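Local coordinates for putative integron gene cassette protein (Uncultured bacterium, PDB 3GHJ) that is of unknown function but belongs to the glyoxalase/bleomycin resistance/dioxygenase superfamily, whose members commonly bind metals or small molecules between paired beta modules, at residues F89-E94 with H134-T139; F30-K35 with G73-Q78. The protein carries 1 engineered substitution. All coordinates share one frame; numbering follows the deposited sequence.

Interaction 1 of 2, residues F89-E94 with H134-T139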
ATOM      1  N   PHE A  89      -1.738   6.195  -0.861  1.00  7.88           N
ATOM      2  CA  PHE A  89      -1.024   5.341   0.042  1.00  8.09           C
ATOM      3  C   PHE A  89      -0.129   6.159   0.952  1.00  8.08           C
ATOM      4  O   PHE A  89       0.201   7.248   0.637  1.00  8.94           O
ATOM      5  CB  PHE A  89      -0.210   4.249  -0.709  1.00  8.93           C
ATOM      6  CG  PHE A  89       0.588   4.769  -1.878  1.00  8.06           C
ATOM      7  CD1 PHE A  89       0.032   4.832  -3.114  1.00  8.77           C
ATOM      8  CD2 PHE A  89       1.888   5.130  -1.727  1.00  9.24           C
ATOM      9  CE1 PHE A  89       0.732   5.321  -4.169  1.00  9.26           C
ATOM     10  CE2 PHE A  89       2.581   5.609  -2.791  1.00  9.27           C
ATOM     11  CZ  PHE A  89       2.021   5.698  -3.993  1.00  8.87           C
ATOM     12  N   SER A  90       0.275   5.578   2.066  0.74  6.97           N
ATOM     13  CA  SER A  90       1.114   6.314   3.011  0.74  7.71           C
ATOM     14  C   SER A  90       2.272   5.470   3.514  0.74  7.98           C
ATOM     15  O   SER A  90       2.210   4.236   3.519  0.74  8.92           O
ATOM     16  CB  SER A  90       0.296   6.826   4.196  0.74  9.02           C
ATOM     17  OG  SER A  90       0.193   5.836   5.199  0.74 10.39           O
ATOM     18  N   PHE A  91       3.326   6.151   3.945  1.00  8.21           N
ATOM     19  CA  PHE A  91       4.490   5.509   4.525  1.00  8.38           C
ATOM     20  C   PHE A  91       4.584   5.876   5.994  1.00  8.38           C
ATOM     21  O   PHE A  91       4.245   6.988   6.387  1.00  9.27           O
ATOM     22  CB  PHE A  91       5.760   5.955   3.786  1.00  9.39           C
ATOM     23  CG  PHE A  91       5.704   5.694   2.309  1.00  8.00           C
ATOM     24  CD1 PHE A  91       6.009   4.439   1.826  1.00  8.98           C
ATOM     25  CD2 PHE A  91       5.293   6.672   1.413  1.00  8.96           C
ATOM     26  CE1 PHE A  91       5.938   4.150   0.471  1.00 10.29           C
ATOM     27  CE2 PHE A  91       5.223   6.396   0.038  1.00  9.61           C
ATOM     28  CZ  PHE A  91       5.548   5.126  -0.426  1.00  9.75           C
ATOM     29  N   ARG A  92       5.070   4.931   6.789  0.54  8.69           N
ATOM     30  CA  ARG A  92       5.240   5.111   8.221  0.54  8.91           C
ATOM     31  C   ARG A  92       6.473   5.951   8.523  0.54  9.63           C
ATOM     32  O   ARG A  92       7.543   5.708   7.958  0.54 11.07           O
ATOM     33  CB  ARG A  92       5.399   3.738   8.874  0.54  9.63           C
ATOM     34  CG  ARG A  92       5.510   3.782  10.385  0.54 12.11           C
ATOM     35  CD  ARG A  92       4.201   4.237  11.011  0.54 14.45           C
ATOM     36  NE  ARG A  92       4.229   4.143  12.468  0.54 15.89           N
ATOM     37  CZ  ARG A  92       3.939   3.044  13.158  0.54 18.10           C
ATOM     38  NH1 ARG A  92       3.595   1.929  12.530  0.54 19.20           N
ATOM     39  NH2 ARG A  92       3.996   3.063  14.484  0.54 19.57           N
ATOM     40  N   VAL A  93       6.321   6.936   9.412  1.00 10.71           N
ATOM     41  CA  VAL A  93       7.472   7.709   9.907  1.00 11.02           C
ATOM     42  C   VAL A  93       7.269   7.957  11.396  1.00 12.75           C
ATOM     43  O   VAL A  93       6.171   7.781  11.922  1.00 14.65           O
ATOM     44  CB  VAL A  93       7.635   9.065   9.163  1.00 11.75           C
ATOM     45  CG1 VAL A  93       7.674   8.849   7.650  1.00 12.22           C
ATOM     46  CG2 VAL A  93       6.520  10.028   9.539  1.00 12.31           C
ATOM     47  N   GLU A  94       8.332   8.387  12.077  1.00 14.48           N
ATOM     48  CA  GLU A  94       8.236   8.729  13.492  1.00 16.01           C
ATOM     49  C   GLU A  94       7.628  10.118  13.671  1.00 14.52           C
ATOM     50  O   GLU A  94       7.852  11.009  12.847  1.00 14.02           O
ATOM     51  CB  GLU A  94       9.624   8.674  14.133  1.00 20.99           C
ATOM     52  CG  GLU A  94      10.206   7.267  14.203  1.00 28.55           C
ATOM     53  CD  GLU A  94      11.699   7.258  14.468  1.00 35.87           C
ATOM     54  OE1 GLU A  94      12.357   8.296  14.247  1.00 38.60           O
ATOM     55  OE2 GLU A  94      12.218   6.204  14.892  1.00 37.97           O
ATOM     56  N   HIS A 134      -0.381  11.355  -7.632  1.00  8.92           N
ATOM     57  CA  HIS A 134      -0.934  10.473  -6.617  1.00  8.69           C
ATOM     58  C   HIS A 134      -0.880  11.153  -5.265  1.00  8.58           C
ATOM     59  O   HIS A 134      -0.016  12.011  -5.012  1.00  9.94           O
ATOM     60  CB  HIS A 134      -0.198   9.140  -6.584  1.00  8.13           C
ATOM     61  CG  HIS A 134      -0.419   8.329  -7.812  1.00  8.45           C
ATOM     62  ND1 HIS A 134      -1.672   8.148  -8.357  1.00  8.59           N
ATOM     63  CD2 HIS A 134       0.449   7.679  -8.624  1.00  9.25           C
ATOM     64  CE1 HIS A 134      -1.567   7.410  -9.448  1.00  9.13           C
ATOM     65  NE2 HIS A 134      -0.293   7.106  -9.628  1.00  8.83           N
ATOM     66  N   ALA A 135      -1.823  10.792  -4.408  1.00  9.80           N
ATOM     67  CA  ALA A 135      -1.929  11.386  -3.088  1.00  9.23           C
ATOM     68  C   ALA A 135      -1.096  10.580  -2.106  1.00  8.19           C
ATOM     69  O   ALA A 135      -1.566   9.579  -1.554  1.00  9.81           O
ATOM     70  CB  ALA A 135      -3.399  11.419  -2.658  1.00 10.64           C
ATOM     71  N   LEU A 136       0.149  10.999  -1.910  1.00  8.28           N
ATOM     72  CA  LEU A 136       1.041  10.329  -0.972  1.00  7.76           C
ATOM     73  C   LEU A 136       0.938  10.958   0.406  1.00  7.85           C
ATOM     74  O   LEU A 136       0.437  12.078   0.570  1.00 10.08           O
ATOM     75  CB  LEU A 136       2.492  10.359  -1.475  1.00  9.37           C
ATOM     76  CG  LEU A 136       2.897   9.265  -2.467  1.00  8.39           C
ATOM     77  CD1 LEU A 136       2.024   9.307  -3.718  1.00  9.69           C
ATOM     78  CD2 LEU A 136       4.380   9.396  -2.828  1.00 10.51           C
ATOM     79  N   GLU A 137       1.408  10.228   1.401  1.00  8.09           N
ATOM     80  CA  GLU A 137       1.268  10.641   2.782  1.00  8.11           C
ATOM     81  C   GLU A 137       2.400  10.034   3.600  1.00  8.43           C
ATOM     82  O   GLU A 137       2.862   8.924   3.308  1.00  8.98           O
ATOM     83  CB  GLU A 137      -0.103  10.187   3.308  1.00 10.02           C
ATOM     84  CG  GLU A 137      -0.332  10.395   4.792  1.00 10.52           C
ATOM     85  CD  GLU A 137      -1.629   9.783   5.284  1.00 13.02           C
ATOM     86  OE1 GLU A 137      -2.472   9.385   4.447  1.00 13.14           O
ATOM     87  OE2 GLU A 137      -1.798   9.684   6.517  1.00 14.86           O
ATOM     88  N   PHE A 138       2.878  10.786   4.590  1.00  8.23           N
ATOM     89  CA  PHE A 138       3.659  10.223   5.681  1.00  8.31           C
ATOM     90  C   PHE A 138       2.746  10.206   6.900  1.00  8.73           C
ATOM     91  O   PHE A 138       2.132  11.228   7.223  1.00 10.38           O
ATOM     92  CB  PHE A 138       4.890  11.076   6.005  1.00  8.47           C
ATOM     93  CG  PHE A 138       5.940  11.107   4.924  1.00  9.33           C
ATOM     94  CD1 PHE A 138       6.152  10.031   4.082  1.00 11.02           C
ATOM     95  CD2 PHE A 138       6.767  12.216   4.792  1.00 12.01           C
ATOM     96  CE1 PHE A 138       7.143  10.080   3.104  1.00 11.94           C
ATOM     97  CE2 PHE A 138       7.751  12.265   3.822  1.00 11.98           C
ATOM     98  CZ  PHE A 138       7.949  11.198   2.983  1.00 11.90           C
ATOM     99  N   THR A 139       2.655   9.065   7.570  1.00  9.51           N
ATOM    100  CA  THR A 139       1.801   8.914   8.747  1.00 10.19           C
ATOM    101  C   THR A 139       2.652   8.533   9.941  1.00  9.65           C
ATOM    102  O   THR A 139       3.425   7.576   9.884  1.00 11.36           O
ATOM    103  CB  THR A 139       0.770   7.784   8.553  1.00 11.85           C
ATOM    104  OG1 THR A 139       0.143   7.900   7.266  1.00 13.98           O
ATOM    105  CG2 THR A 139      -0.289   7.826   9.658  1.00 12.97           C
TER
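Ala-135 O takes a weak, long hydrogen bond (3.5 Å) from Phe-89 N, where the parallel pairing of 135-139 with 89-93 is still loose. Leu-136 lies beside the Phe-89 side chain and points the same way, its CD1 3.6 Å from Phe-89 CZ; with CG set between backbone N and carbonyl carbon (chi1 46°), Phe-89 swings its ring tip toward this neighbour. CD2 of Leu-136 meets the edge of the Phe-91 ring. Glu-137 O accepts a bond from Phe-91 N (2.9 Å), while Glu-137 CB packs on Ser-90 CB at 3.5 Å. Phe-138 offers its ring edge to Phe-91 CB and is crossed at about a right angle by Val-93, whose CG1 sits 3.9 Å from Phe-138 CB; Leu-101 and Leu-105 of helix 98-107 also cover Phe-138. Thr-139 N donates to Phe-91 O (2.9 Å) and Thr-139 O accepts from Val-93 N. On the other sheet face Thr-139 OG1 donates to Glu-137 OE2 (2.7 Å) from above the carboxylate plane, and in one of its two conformers Ser-90 OG donates to Thr-139 OG1. Hydroxyls of Thr-139 and Ser-125 both meet OE2, consistent with holding this buried carboxylate in place although Glu-31 of the second subunit lies close to OE1.

Interaction 2 of 2, residues F30-K35 with G73-Q78; sequences FEVAVK and GMVVLQ
Phe-30 lays one face of its ring over Met-74 N, the very amide that donates to Phe-30 O (2.9 Å). With CG anti to the backbone N (chi1 177°), the ring reaches across to Gly-73, whose CA lies 3.7 Å from Phe-30 CD1; glycine suits the place because a side chain starting there would crowd Phe-30 O. Four more backbone bonds follow, among them Val-76 N to Val-32 O and Val-34 N to Val-76 O (2.8 Å). Glu-31 runs alongside selenomethionine Met-74, with Glu-31 CB 3.9 Å from Met-74 CB, and Glu-31 OE2 comes within 3.9 Å of Val-76 CG2. Ala-33 CB is small enough to admit the Gln-78 side chain, which Lys-35 slants across. The two strands are the first and last of a beta-alpha-beta-beta-beta module, strand order 1-4-3-2, the repeating unit of this superfamily. Branched residues suit the other face: Val-32 lies beside Val-75, and Val-34 CB meets Leu-77 CD2 at 4.0 Å. Farther out, Tyr-46 of helix 39-49 covers both Val-34 and Leu-77, and Trp-67 backs Phe-30 and Met-74. Glu-31 OE2 is hydrogen-bonded to His-88 of the second subunit, and Gln-87 holds Ala-33 O and Lys-35 N.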
ATOM      1  N   PHE A  30       3.036  -4.477   3.059  1.00  8.36           N
ATOM      2  CA  PHE A  30       4.384  -4.621   2.522  1.00  7.67           C
ATOM      3  C   PHE A  30       4.612  -3.828   1.231  1.00  7.58           C
ATOM      4  O   PHE A  30       5.576  -3.077   1.127  1.00  8.82           O
ATOM      5  CB  PHE A  30       4.752  -6.103   2.310  1.00  9.15           C
ATOM      6  CG  PHE A  30       6.107  -6.274   1.683  1.00  9.50           C
ATOM      7  CD1 PHE A  30       7.251  -5.964   2.405  1.00 11.30           C
ATOM      8  CD2 PHE A  30       6.232  -6.665   0.364  1.00 11.57           C
ATOM      9  CE1 PHE A  30       8.520  -6.075   1.812  1.00 12.02           C
ATOM     10  CE2 PHE A  30       7.498  -6.778  -0.234  1.00 12.61           C
ATOM     11  CZ  PHE A  30       8.632  -6.481   0.497  1.00 13.27           C
ATOM     12  N   GLU A  31       3.736  -3.992   0.251  1.00  9.52           N
ATOM     13  CA  GLU A  31       3.990  -3.408  -1.051  1.00 10.04           C
ATOM     14  C   GLU A  31       2.740  -2.830  -1.698  1.00  8.90           C
ATOM     15  O   GLU A  31       1.619  -3.251  -1.411  1.00  8.91           O
ATOM     16  CB  GLU A  31       4.686  -4.458  -1.913  1.00 15.37           C
ATOM     17  CG  GLU A  31       4.229  -4.646  -3.315  1.00 19.93           C
ATOM     18  CD  GLU A  31       4.658  -6.005  -3.840  1.00 20.21           C
ATOM     19  OE1 GLU A  31       5.527  -6.658  -3.209  1.00 21.91           O
ATOM     20  OE2 GLU A  31       4.124  -6.429  -4.873  1.00 18.29           O
ATOM     21  N   VAL A  32       2.945  -1.805  -2.520  0.72  8.16           N
ATOM     22  CA  VAL A  32       1.894  -1.274  -3.370  0.72  8.21           C
ATOM     23  C   VAL A  32       2.413  -1.131  -4.790  0.72  7.07           C
ATOM     24  O   VAL A  32       3.583  -0.788  -4.999  0.72  7.16           O
ATOM     25  CB  VAL A  32       1.409   0.107  -2.886  0.72 11.27           C
ATOM     26  CG1 VAL A  32       0.699  -0.021  -1.558  0.72 12.63           C
ATOM     27  CG2 VAL A  32       2.581   1.074  -2.778  0.72 13.16           C
ATOM     28  N   ALA A  33       1.552  -1.406  -5.763  1.00  7.79           N
ATOM     29  CA  ALA A  33       1.852  -1.113  -7.164  1.00  7.55           C
ATOM     30  C   ALA A  33       1.335   0.281  -7.483  1.00  7.62           C
ATOM     31  O   ALA A  33       0.199   0.627  -7.157  1.00  8.52           O
ATOM     32  CB  ALA A  33       1.209  -2.140  -8.076  1.00  8.95           C
ATOM     33  N   VAL A  34       2.193   1.080  -8.102  1.00  7.36           N
ATOM     34  CA  VAL A  34       1.888   2.477  -8.405  1.00  7.52           C
ATOM     35  C   VAL A  34       1.956   2.672  -9.912  1.00  8.56           C
ATOM     36  O   VAL A  34       3.013   2.463 -10.522  1.00  8.86           O
ATOM     37  CB  VAL A  34       2.905   3.412  -7.735  1.00  7.80           C
ATOM     38  CG1 VAL A  34       2.539   4.867  -7.991  1.00  8.01           C
ATOM     39  CG2 VAL A  34       2.962   3.137  -6.226  1.00  9.62           C
ATOM     40  N   LYS A  35       0.834   3.049 -10.519  1.00  7.92           N
ATOM     41  CA  LYS A  35       0.810   3.338 -11.952  1.00  9.15           C
ATOM     42  C   LYS A  35       1.458   4.685 -12.218  1.00  9.81           C
ATOM     43  O   LYS A  35       1.093   5.686 -11.607  1.00 11.10           O
ATOM     44  CB  LYS A  35      -0.627   3.336 -12.484  1.00 11.54           C
ATOM     45  CG  LYS A  35      -1.384   2.046 -12.215  1.00 15.81           C
ATOM     46  CD  LYS A  35      -0.710   0.848 -12.858  1.00 20.29           C
ATOM     47  CE  LYS A  35      -1.541  -0.414 -12.668  1.00 25.06           C
ATOM     48  NZ  LYS A  35      -0.958  -1.572 -13.403  1.00 27.56           N
ATOM     49  N   GLY A  73       9.567  -2.666   3.175  1.00 10.71           N
ATOM     50  CA  GLY A  73       8.463  -2.425   2.265  1.00  9.48           C
ATOM     51  C   GLY A  73       8.961  -2.328   0.840  1.00  8.96           C
ATOM     52  O   GLY A  73      10.163  -2.388   0.588  1.00  9.76           O
HETATM   53  N   MSE A  74       8.028  -2.166  -0.092  1.00  8.37           N
HETATM   54  CA  MSE A  74       8.366  -2.117  -1.505  1.00  8.66           C
HETATM   55  C   MSE A  74       7.315  -1.338  -2.268  1.00  8.38           C
HETATM   56  O   MSE A  74       6.124  -1.421  -1.963  1.00  9.40           O
HETATM   57  CB  MSE A  74       8.469  -3.533  -2.065  1.00 10.60           C
HETATM   58  CG  MSE A  74       8.663  -3.652  -3.571  1.00 11.41           C
HETATM   59 SE   MSE A  74       9.170  -5.466  -4.108  0.79 15.01          SE
HETATM   60  CE  MSE A  74      11.032  -5.366  -3.617  1.00 15.75           C
ATOM     61  N   VAL A  75       7.746  -0.515  -3.218  0.65  7.57           N
ATOM     62  CA  VAL A  75       6.816   0.003  -4.204  0.65  8.51           C
ATOM     63  C   VAL A  75       7.184  -0.602  -5.545  0.65  8.28           C
ATOM     64  O   VAL A  75       8.362  -0.814  -5.838  0.65  9.44           O
ATOM     65  CB  VAL A  75       6.807   1.548  -4.295  0.65 11.09           C
ATOM     66  CG1 VAL A  75       6.275   2.158  -3.005  0.65 11.20           C
ATOM     67  CG2 VAL A  75       8.189   2.081  -4.629  0.65 12.52           C
ATOM     68  N   VAL A  76       6.171  -0.915  -6.339  1.00  8.75           N
ATOM     69  CA  VAL A  76       6.376  -1.384  -7.703  1.00  9.31           C
ATOM     70  C   VAL A  76       5.820  -0.336  -8.656  1.00  8.95           C
ATOM     71  O   VAL A  76       4.607  -0.189  -8.798  1.00  9.94           O
ATOM     72  CB  VAL A  76       5.701  -2.748  -7.983  1.00 11.25           C
ATOM     73  CG1 VAL A  76       6.131  -3.264  -9.365  1.00 13.28           C
ATOM     74  CG2 VAL A  76       6.051  -3.757  -6.892  1.00 12.99           C
ATOM     75  N   LEU A  77       6.707   0.419  -9.291  1.00  8.47           N
ATOM     76  CA  LEU A  77       6.264   1.411 -10.251  1.00  8.92           C
ATOM     77  C   LEU A  77       5.960   0.704 -11.563  1.00  9.96           C
ATOM     78  O   LEU A  77       6.765  -0.097 -12.036  1.00 12.21           O
ATOM     79  CB  LEU A  77       7.346   2.474 -10.459  1.00  9.87           C
ATOM     80  CG  LEU A  77       7.902   3.146  -9.198  1.00  9.31           C
ATOM     81  CD1 LEU A  77       8.956   4.172  -9.592  1.00 10.40           C
ATOM     82  CD2 LEU A  77       6.794   3.809  -8.385  1.00 10.20           C
ATOM     83  N   GLN A  78       4.794   0.978 -12.137  1.00  9.61           N
ATOM     84  CA  GLN A  78       4.391   0.318 -13.380  1.00 10.46           C
ATOM     85  C   GLN A  78       3.954   1.370 -14.377  1.00 10.59           C
ATOM     86  O   GLN A  78       2.997   2.093 -14.132  1.00 10.63           O
ATOM     87  CB  GLN A  78       3.236  -0.647 -13.104  1.00 12.43           C
ATOM     88  CG  GLN A  78       3.597  -1.727 -12.098  1.00 14.87           C
ATOM     89  CD  GLN A  78       2.430  -2.621 -11.725  1.00 17.86           C
ATOM     90  OE1 GLN A  78       2.601  -3.820 -11.490  1.00 22.90           O
ATOM     91  NE2 GLN A  78       1.242  -2.043 -11.654  1.00 18.00           N
TER

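Interactions 1 and 2 are equivalent joints in successive modules: each pairs the first strand with the last, in parallel, in a four-stranded mixed sheet of order 1-4-3-2. Both are largely buried, with Arg-92 and Lys-35 partly exposed. They meet where Phe-89 CZ packs on Val-34 CG2 (3.5 Å) and His-134 NE2 probably bonds to Lys-35 O. Interaction 1 is the more aromatic, with three firm backbone bonds and a weak one; interaction 2 has five, with branched aliphatic pairs on one face and Glu-31, Lys-35 and Gln-78 on the other. Strands 28-36 and 88-93 also pair antiparallel with strands of the second subunit. Glu-31 of one subunit lies close to Glu-137 of the other, whose His-88 binds its OE2.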